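PDB 4ID2: uncharacterized protein from Bacteroides ovatus, which is of unknown function, belongs to the DUF4738 family and adopts a beta-barrel-like fold. Local coordinates for residues D66-T78 and T83-S95. Sequence-based numbering, arbitrary orientation.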
ATOM      1  N   ASP A  66      12.872 -12.765 -21.779  1.00 90.56           N
ATOM      2  CA  ASP A  66      12.338 -14.110 -21.531  1.00 87.74           C
ATOM      3  C   ASP A  66      10.819 -14.107 -21.695  1.00 86.93           C
ATOM      4  O   ASP A  66      10.144 -13.308 -21.046  1.00 84.81           O
ATOM      5  CB  ASP A  66      12.707 -14.604 -20.114  1.00 87.65           C
ATOM      6  CG  ASP A  66      14.189 -14.787 -19.850  1.00101.70           C
ATOM      7  OD1 ASP A  66      14.946 -15.020 -20.824  1.00105.49           O
ATOM      8  OD2 ASP A  66      14.589 -14.743 -18.665  1.00106.98           O
ATOM      9  N   THR A  67      10.282 -14.996 -22.546  1.00 81.84           N
ATOM     10  CA  THR A  67       8.842 -15.089 -22.790  1.00 78.90           C
ATOM     11  C   THR A  67       8.203 -16.086 -21.813  1.00 76.73           C
ATOM     12  O   THR A  67       8.689 -17.207 -21.674  1.00 76.51           O
ATOM     13  CB  THR A  67       8.572 -15.476 -24.249  1.00 93.46           C
ATOM     14  OG1 THR A  67       9.462 -16.523 -24.644  1.00100.06           O
ATOM     15  CG2 THR A  67       8.744 -14.302 -25.193  1.00 94.98           C
ATOM     16  N   TYR A  68       7.114 -15.671 -21.149  1.00 68.37           N
ATOM     17  CA  TYR A  68       6.383 -16.493 -20.186  1.00 64.43           C
ATOM     18  C   TYR A  68       4.969 -16.786 -20.686  1.00 65.94           C
ATOM     19  O   TYR A  68       4.309 -15.877 -21.193  1.00 65.64           O
ATOM     20  CB  TYR A  68       6.307 -15.770 -18.828  1.00 62.87           C
ATOM     21  CG  TYR A  68       7.659 -15.518 -18.200  1.00 65.50           C
ATOM     22  CD1 TYR A  68       8.424 -14.413 -18.563  1.00 69.69           C
ATOM     23  CD2 TYR A  68       8.179 -16.385 -17.248  1.00 65.30           C
ATOM     24  CE1 TYR A  68       9.677 -14.182 -17.998  1.00 71.97           C
ATOM     25  CE2 TYR A  68       9.425 -16.157 -16.664  1.00 67.44           C
ATOM     26  CZ  TYR A  68      10.175 -15.053 -17.043  1.00 78.38           C
ATOM     27  OH  TYR A  68      11.416 -14.802 -16.493  1.00 82.40           O
ATOM     28  N   VAL A  69       4.494 -18.039 -20.536  1.00 60.42           N
ATOM     29  CA  VAL A  69       3.118 -18.398 -20.898  1.00 58.89           C
ATOM     30  C   VAL A  69       2.229 -18.029 -19.695  1.00 57.64           C
ATOM     31  O   VAL A  69       2.617 -18.252 -18.539  1.00 55.22           O
ATOM     32  CB  VAL A  69       2.956 -19.878 -21.343  1.00 64.60           C
ATOM     33  CG1 VAL A  69       2.983 -20.832 -20.168  1.00 62.88           C
ATOM     34  CG2 VAL A  69       1.667 -20.079 -22.123  1.00 65.08           C
ATOM     35  N   ASP A  70       1.066 -17.425 -19.966  1.00 51.40           N
ATOM     36  CA  ASP A  70       0.142 -16.992 -18.919  1.00 47.33           C
ATOM     37  C   ASP A  70      -0.698 -18.184 -18.422  1.00 48.69           C
ATOM     38  O   ASP A  70      -0.700 -19.246 -19.054  1.00 48.78           O
ATOM     39  CB  ASP A  70      -0.754 -15.867 -19.453  1.00 48.57           C
ATOM     40  CG  ASP A  70      -1.393 -14.981 -18.400  1.00 52.85           C
ATOM     41  OD1 ASP A  70      -1.262 -15.293 -17.189  1.00 50.73           O
ATOM     42  OD2 ASP A  70      -2.044 -13.998 -18.780  1.00 59.00           O
ATOM     43  N   ASN A  71      -1.398 -18.010 -17.287  1.00 42.15           N
ATOM     44  CA  ASN A  71      -2.201 -19.074 -16.691  1.00 40.63           C
ATOM     45  C   ASN A  71      -3.690 -18.797 -16.707  1.00 42.34           C
ATOM     46  O   ASN A  71      -4.122 -17.648 -16.785  1.00 41.76           O
ATOM     47  CB  ASN A  71      -1.787 -19.276 -15.222  1.00 38.93           C
ATOM     48  CG  ASN A  71      -0.315 -19.537 -15.034  1.00 59.26           C
ATOM     49  OD1 ASN A  71       0.186 -20.617 -15.354  1.00 49.41           O
ATOM     50  ND2 ASN A  71       0.419 -18.561 -14.518  1.00 49.13           N
ATOM     51  N   LYS A  72      -4.465 -19.879 -16.564  1.00 37.88           N
ATOM     52  CA  LYS A  72      -5.907 -19.847 -16.350  1.00 37.15           C
ATOM     53  C   LYS A  72      -6.136 -20.449 -14.972  1.00 42.40           C
ATOM     54  O   LYS A  72      -5.344 -21.298 -14.553  1.00 41.03           O
ATOM     55  CB  LYS A  72      -6.699 -20.592 -17.443  1.00 40.35           C
ATOM     56  CG  LYS A  72      -6.508 -22.105 -17.490  1.00 50.08           C
ATOM     57  CD  LYS A  72      -7.310 -22.723 -18.641  1.00 55.96           C
ATOM     58  CE  LYS A  72      -7.131 -24.217 -18.707  1.00 68.93           C
ATOM     59  NZ  LYS A  72      -7.977 -24.828 -19.763  1.00 84.49           N
ATOM     60  N   ILE A  73      -7.185 -20.017 -14.257  1.00 39.28           N
ATOM     61  CA  ILE A  73      -7.501 -20.570 -12.948  1.00 38.32           C
ATOM     62  C   ILE A  73      -8.955 -20.997 -12.944  1.00 41.54           C
ATOM     63  O   ILE A  73      -9.824 -20.145 -13.072  1.00 40.47           O
ATOM     64  CB  ILE A  73      -7.174 -19.587 -11.787  1.00 40.73           C
ATOM     65  CG1 ILE A  73      -5.643 -19.415 -11.661  1.00 41.25           C
ATOM     66  CG2 ILE A  73      -7.741 -20.128 -10.476  1.00 40.17           C
ATOM     67  CD1 ILE A  73      -5.159 -18.478 -10.625  1.00 43.14           C
ATOM     68  N   VAL A  74      -9.229 -22.298 -12.777  1.00 39.02           N
ATOM     69  CA  VAL A  74     -10.600 -22.790 -12.693  1.00 39.15           C
ATOM     70  C   VAL A  74     -11.000 -22.764 -11.221  1.00 44.44           C
ATOM     71  O   VAL A  74     -10.348 -23.419 -10.416  1.00 43.18           O
ATOM     72  CB  VAL A  74     -10.764 -24.199 -13.308  1.00 44.24           C
ATOM     73  CG1 VAL A  74     -12.199 -24.711 -13.131  1.00 44.88           C
ATOM     74  CG2 VAL A  74     -10.376 -24.198 -14.788  1.00 45.20           C
ATOM     75  N   LEU A  75     -12.055 -22.013 -10.874  1.00 41.65           N
ATOM     76  CA  LEU A  75     -12.589 -21.944  -9.518  1.00 40.81           C
ATOM     77  C   LEU A  75     -13.933 -22.663  -9.530  1.00 43.41           C
ATOM     78  O   LEU A  75     -14.850 -22.206 -10.198  1.00 42.49           O
ATOM     79  CB  LEU A  75     -12.713 -20.473  -9.050  1.00 40.65           C
ATOM     80  CG  LEU A  75     -13.614 -20.151  -7.831  1.00 45.95           C
ATOM     81  CD1 LEU A  75     -13.318 -21.015  -6.632  1.00 46.05           C
ATOM     82  CD2 LEU A  75     -13.436 -18.701  -7.394  1.00 47.96           C
ATOM     83  N   HIS A  76     -14.024 -23.831  -8.860  1.00 40.71           N
ATOM     84  CA  HIS A  76     -15.261 -24.611  -8.758  1.00 41.23           C
ATOM     85  C   HIS A  76     -15.765 -24.565  -7.311  1.00 42.29           C
ATOM     86  O   HIS A  76     -15.213 -25.232  -6.434  1.00 41.72           O
ATOM     87  CB  HIS A  76     -15.063 -26.063  -9.225  1.00 43.65           C
ATOM     88  CG  HIS A  76     -16.348 -26.795  -9.496  1.00 49.75           C
ATOM     89  ND1 HIS A  76     -16.348 -28.066 -10.029  1.00 53.73           N
ATOM     90  CD2 HIS A  76     -17.635 -26.401  -9.328  1.00 52.80           C
ATOM     91  CE1 HIS A  76     -17.620 -28.412 -10.159  1.00 54.80           C
ATOM     92  NE2 HIS A  76     -18.431 -27.438  -9.759  1.00 54.66           N
ATOM     93  N   LEU A  77     -16.797 -23.752  -7.066  1.00 37.46           N
ATOM     94  CA  LEU A  77     -17.408 -23.588  -5.747  1.00 36.85           C
ATOM     95  C   LEU A  77     -18.711 -24.374  -5.681  1.00 40.98           C
ATOM     96  O   LEU A  77     -19.574 -24.163  -6.526  1.00 39.77           O
ATOM     97  CB  LEU A  77     -17.676 -22.093  -5.489  1.00 36.22           C
ATOM     98  CG  LEU A  77     -18.298 -21.730  -4.139  1.00 41.22           C
ATOM     99  CD1 LEU A  77     -17.410 -22.181  -2.991  1.00 40.41           C
ATOM    100  CD2 LEU A  77     -18.576 -20.239  -4.060  1.00 42.45           C
ATOM    101  N   THR A  78     -18.868 -25.258  -4.677  1.00 39.24           N
ATOM    102  CA  THR A  78     -20.087 -26.059  -4.530  1.00 41.31           C
ATOM    103  C   THR A  78     -20.636 -25.965  -3.115  1.00 46.02           C
ATOM    104  O   THR A  78     -19.894 -25.677  -2.187  1.00 45.04           O
ATOM    105  CB  THR A  78     -19.832 -27.528  -4.902  1.00 49.78           C
ATOM    106  OG1 THR A  78     -18.901 -28.088  -3.989  1.00 53.17           O
ATOM    107  CG2 THR A  78     -19.301 -27.693  -6.309  1.00 47.00           C
ATOM    108  N   THR A  83     -23.765 -26.528  -7.598  1.00 48.72           N
ATOM    109  CA  THR A  83     -22.565 -25.797  -7.995  1.00 45.99           C
ATOM    110  C   THR A  83     -22.945 -24.314  -7.983  1.00 49.02           C
ATOM    111  O   THR A  83     -23.775 -23.882  -8.781  1.00 48.53           O
ATOM    112  CB  THR A  83     -22.036 -26.302  -9.340  1.00 49.53           C
ATOM    113  OG1 THR A  83     -21.450 -27.593  -9.158  1.00 49.61           O
ATOM    114  CG2 THR A  83     -21.038 -25.338  -9.984  1.00 45.47           C
ATOM    115  N   VAL A  84     -22.362 -23.550  -7.056  1.00 44.82           N
ATOM    116  CA  VAL A  84     -22.637 -22.119  -6.908  1.00 44.48           C
ATOM    117  C   VAL A  84     -21.930 -21.356  -8.031  1.00 47.60           C
ATOM    118  O   VAL A  84     -22.522 -20.454  -8.625  1.00 47.34           O
ATOM    119  CB  VAL A  84     -22.216 -21.624  -5.499  1.00 47.47           C
ATOM    120  CG1 VAL A  84     -22.334 -20.103  -5.378  1.00 46.82           C
ATOM    121  CG2 VAL A  84     -23.043 -22.327  -4.425  1.00 48.83           C
ATOM    122  N   LEU A  85     -20.683 -21.732  -8.329  1.00 44.06           N
ATOM    123  CA  LEU A  85     -19.899 -21.103  -9.385  1.00 44.00           C
ATOM    124  C   LEU A  85     -18.861 -22.067  -9.954  1.00 46.24           C
ATOM    125  O   LEU A  85     -18.194 -22.760  -9.194  1.00 46.22           O
ATOM    126  CB  LEU A  85     -19.188 -19.858  -8.822  1.00 43.49           C
ATOM    127  CG  LEU A  85     -18.397 -19.031  -9.854  1.00 49.18           C
ATOM    128  CD1 LEU A  85     -18.840 -17.584  -9.853  1.00 50.12           C
ATOM    129  CD2 LEU A  85     -16.899 -19.128  -9.607  1.00 49.43           C
ATOM    130  N   ASN A  86     -18.724 -22.097 -11.282  1.00 42.72           N
ATOM    131  CA  ASN A  86     -17.731 -22.899 -11.990  1.00 43.07           C
ATOM    132  C   ASN A  86     -17.205 -22.046 -13.137  1.00 48.92           C
ATOM    133  O   ASN A  86     -17.746 -22.095 -14.239  1.00 50.54           O
ATOM    134  CB  ASN A  86     -18.332 -24.224 -12.471  1.00 45.46           C
ATOM    135  CG  ASN A  86     -17.324 -25.132 -13.143  1.00 69.67           C
ATOM    136  OD1 ASN A  86     -16.234 -25.361 -12.631  1.00 62.40           O
ATOM    137  ND2 ASN A  86     -17.638 -25.637 -14.323  1.00 70.96           N
ATOM    138  N   LYS A  87     -16.202 -21.201 -12.852  1.00 44.88           N
ATOM    139  CA  LYS A  87     -15.652 -20.264 -13.831  1.00 44.51           C
ATOM    140  C   LYS A  87     -14.176 -20.486 -14.111  1.00 45.77           C
ATOM    141  O   LYS A  87     -13.408 -20.732 -13.186  1.00 43.27           O
ATOM    142  CB  LYS A  87     -15.819 -18.827 -13.299  1.00 46.15           C
ATOM    143  CG  LYS A  87     -15.382 -17.754 -14.293  1.00 58.10           C
ATOM    144  CD  LYS A  87     -15.980 -16.411 -13.961  1.00 61.56           C
ATOM    145  CE  LYS A  87     -15.430 -15.319 -14.842  1.00 71.30           C
ATOM    146  NZ  LYS A  87     -15.831 -15.475 -16.270  1.00 86.80           N
ATOM    147  N   THR A  88     -13.778 -20.319 -15.383  1.00 42.25           N
ATOM    148  CA  THR A  88     -12.383 -20.316 -15.793  1.00 41.82           C
ATOM    149  C   THR A  88     -11.948 -18.861 -15.733  1.00 45.76           C
ATOM    150  O   THR A  88     -12.519 -18.022 -16.433  1.00 46.06           O
ATOM    151  CB  THR A  88     -12.190 -20.939 -17.170  1.00 50.77           C
ATOM    152  OG1 THR A  88     -12.624 -22.297 -17.118  1.00 56.10           O
ATOM    153  CG2 THR A  88     -10.731 -20.882 -17.635  1.00 46.12           C
ATOM    154  N   PHE A  89     -10.982 -18.552 -14.866  1.00 41.69           N
ATOM    155  CA  PHE A  89     -10.476 -17.197 -14.705  1.00 41.16           C
ATOM    156  C   PHE A  89      -9.183 -16.974 -15.472  1.00 46.89           C
ATOM    157  O   PHE A  89      -8.348 -17.870 -15.554  1.00 47.08           O
ATOM    158  CB  PHE A  89     -10.207 -16.852 -13.225  1.00 41.11           C
ATOM    159  CG  PHE A  89     -11.428 -16.439 -12.447  1.00 42.49           C
ATOM    160  CD1 PHE A  89     -11.864 -15.129 -12.456  1.00 46.08           C
ATOM    161  CD2 PHE A  89     -12.129 -17.356 -11.685  1.00 43.96           C
ATOM    162  CE1 PHE A  89     -12.992 -14.751 -11.741  1.00 46.98           C
ATOM    163  CE2 PHE A  89     -13.249 -16.961 -10.944  1.00 46.37           C
ATOM    164  CZ  PHE A  89     -13.664 -15.664 -10.973  1.00 44.60           C
ATOM    165  N   THR A  90      -8.999 -15.753 -15.975  1.00 44.36           N
ATOM    166  CA  THR A  90      -7.758 -15.278 -16.600  1.00 44.55           C
ATOM    167  C   THR A  90      -7.539 -13.858 -16.100  1.00 46.78           C
ATOM    168  O   THR A  90      -8.473 -13.255 -15.574  1.00 44.59           O
ATOM    169  CB  THR A  90      -7.803 -15.354 -18.144  1.00 48.31           C
ATOM    170  OG1 THR A  90      -8.722 -14.390 -18.653  1.00 49.40           O
ATOM    171  CG2 THR A  90      -8.158 -16.729 -18.653  1.00 45.87           C
ATOM    172  N   LYS A  91      -6.341 -13.298 -16.286  1.00 44.43           N
ATOM    173  CA  LYS A  91      -6.077 -11.913 -15.872  1.00 44.71           C
ATOM    174  C   LYS A  91      -7.053 -10.915 -16.557  1.00 50.15           C
ATOM    175  O   LYS A  91      -7.347  -9.867 -15.984  1.00 49.93           O
ATOM    176  CB  LYS A  91      -4.609 -11.520 -16.151  1.00 47.63           C
ATOM    177  CG  LYS A  91      -4.231 -11.470 -17.628  1.00 56.86           C
ATOM    178  CD  LYS A  91      -2.787 -11.091 -17.814  1.00 58.70           C
ATOM    179  CE  LYS A  91      -2.466 -10.902 -19.275  1.00 61.96           C
ATOM    180  NZ  LYS A  91      -1.015 -11.037 -19.545  1.00 68.70           N
ATOM    181  N   ASN A  92      -7.604 -11.274 -17.736  1.00 48.00           N
ATOM    182  CA  ASN A  92      -8.541 -10.425 -18.480  1.00 49.18           C
ATOM    183  C   ASN A  92      -9.880 -10.245 -17.743  1.00 52.11           C
ATOM    184  O   ASN A  92     -10.553  -9.247 -17.987  1.00 52.37           O
ATOM    185  CB  ASN A  92      -8.759 -10.964 -19.889  1.00 51.03           C
ATOM    186  CG  ASN A  92      -7.458 -11.220 -20.612  1.00 64.99           C
ATOM    187  OD1 ASN A  92      -7.083 -12.367 -20.859  1.00 60.13           O
ATOM    188  ND2 ASN A  92      -6.686 -10.170 -20.850  1.00 53.22           N
ATOM    189  N   ASP A  93     -10.224 -11.136 -16.784  1.00 48.28           N
ATOM    190  CA  ASP A  93     -11.420 -10.971 -15.938  1.00 47.99           C
ATOM    191  C   ASP A  93     -11.321  -9.749 -15.012  1.00 51.16           C
ATOM    192  O   ASP A  93     -12.329  -9.361 -14.429  1.00 51.19           O
ATOM    193  CB  ASP A  93     -11.667 -12.216 -15.067  1.00 48.25           C
ATOM    194  CG  ASP A  93     -12.194 -13.379 -15.861  1.00 56.70           C
ATOM    195  OD1 ASP A  93     -13.377 -13.339 -16.245  1.00 60.29           O
ATOM    196  OD2 ASP A  93     -11.417 -14.309 -16.130  1.00 59.27           O
ATOM    197  N   PHE A  94     -10.112  -9.176 -14.848  1.00 48.14           N
ATOM    198  CA  PHE A  94      -9.850  -7.998 -14.027  1.00 48.11           C
ATOM    199  C   PHE A  94      -9.582  -6.753 -14.900  1.00 53.54           C
ATOM    200  O   PHE A  94      -9.120  -5.746 -14.378  1.00 53.47           O
ATOM    201  CB  PHE A  94      -8.641  -8.283 -13.111  1.00 48.99           C
ATOM    202  CG  PHE A  94      -8.805  -9.523 -12.254  1.00 49.74           C
ATOM    203  CD1 PHE A  94      -8.441 -10.773 -12.734  1.00 53.24           C
ATOM    204  CD2 PHE A  94      -9.346  -9.442 -10.980  1.00 51.30           C
ATOM    205  CE1 PHE A  94      -8.625 -11.921 -11.957  1.00 53.20           C
ATOM    206  CE2 PHE A  94      -9.528 -10.594 -10.204  1.00 53.22           C
ATOM    207  CZ  PHE A  94      -9.168 -11.824 -10.700  1.00 51.33           C
ATOM    208  N   SER A  95      -9.904  -6.804 -16.212  1.00 53.15           N
ATOM    209  CA  SER A  95      -9.696  -5.687 -17.142  1.00 55.68           C
ATOM    210  C   SER A  95     -10.524  -4.448 -16.768  1.00 62.38           C
ATOM    211  O   SER A  95     -10.121  -3.335 -17.106  1.00 64.25           O
ATOM    212  CB  SER A  95     -10.027  -6.103 -18.572  1.00 59.89           C
ATOM    213  OG  SER A  95     -11.385  -6.491 -18.710  1.00 66.67           O
TER
HETATM  214  O   HOH W   1      -1.869 -13.510 -21.426  1.00 54.40           O
HETATM  215  O   HOH W   2      -4.370 -14.996 -17.301  1.00 39.82           O
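His76 and Asn86 both turn their CG anti to the backbone N (chi1 -164° and -177°), which brings imidazole and amide together on one face of the antiparallel beta hairpin of strands 71-78 and 85-89. Backbone bonds from Leu77 N to Leu85 O and from Leu75 N to Lys87 O (3.0 Å) tie the strands. Asn86 OD1 lies over a face of the ring, offset toward its rim, 3.4 Å from His76 CG, with the two planes 43° apart. At the ring's far end His76 NE2 hydrogen-bonds Thr83 OG1 at 3.1 Å. A leucine in place of His76 would probably leave Thr83 OG1 without this partner and Asn86 OD1 without the flat ring beneath it. On the other face Leu75 and Leu77 touch Tyr123 of strand 121-128, consistent with this face lining the interior of the barrel-like fold. There Leu75 CD2 lies 4.0 Å from Phe89 CE2, the side chains running side by side, whereas Leu85 crosses Leu75 at about a right angle, Leu85 CD2 to Leu75 CG 3.9 Å. Lys87 lays its CD over a face of the Phe89 ring and carries NZ on to a salt bridge with Asp93 OD1. Beyond the paired strands, Asp70 OD2 forms a salt bridge with Lys91 NZ at 3.2 Å, and a water donates to Asp70 OD2 and accepts a weak bond from Lys91 NZ; Lys91 NZ also bonds Ser106 O. Near the turn the register slips by one residue in a classic beta bulge: Leu77 O accepts from Val84 N at 2.9 Å and Leu85 N at 3.2 Å, both from the same face of its carbonyl plane.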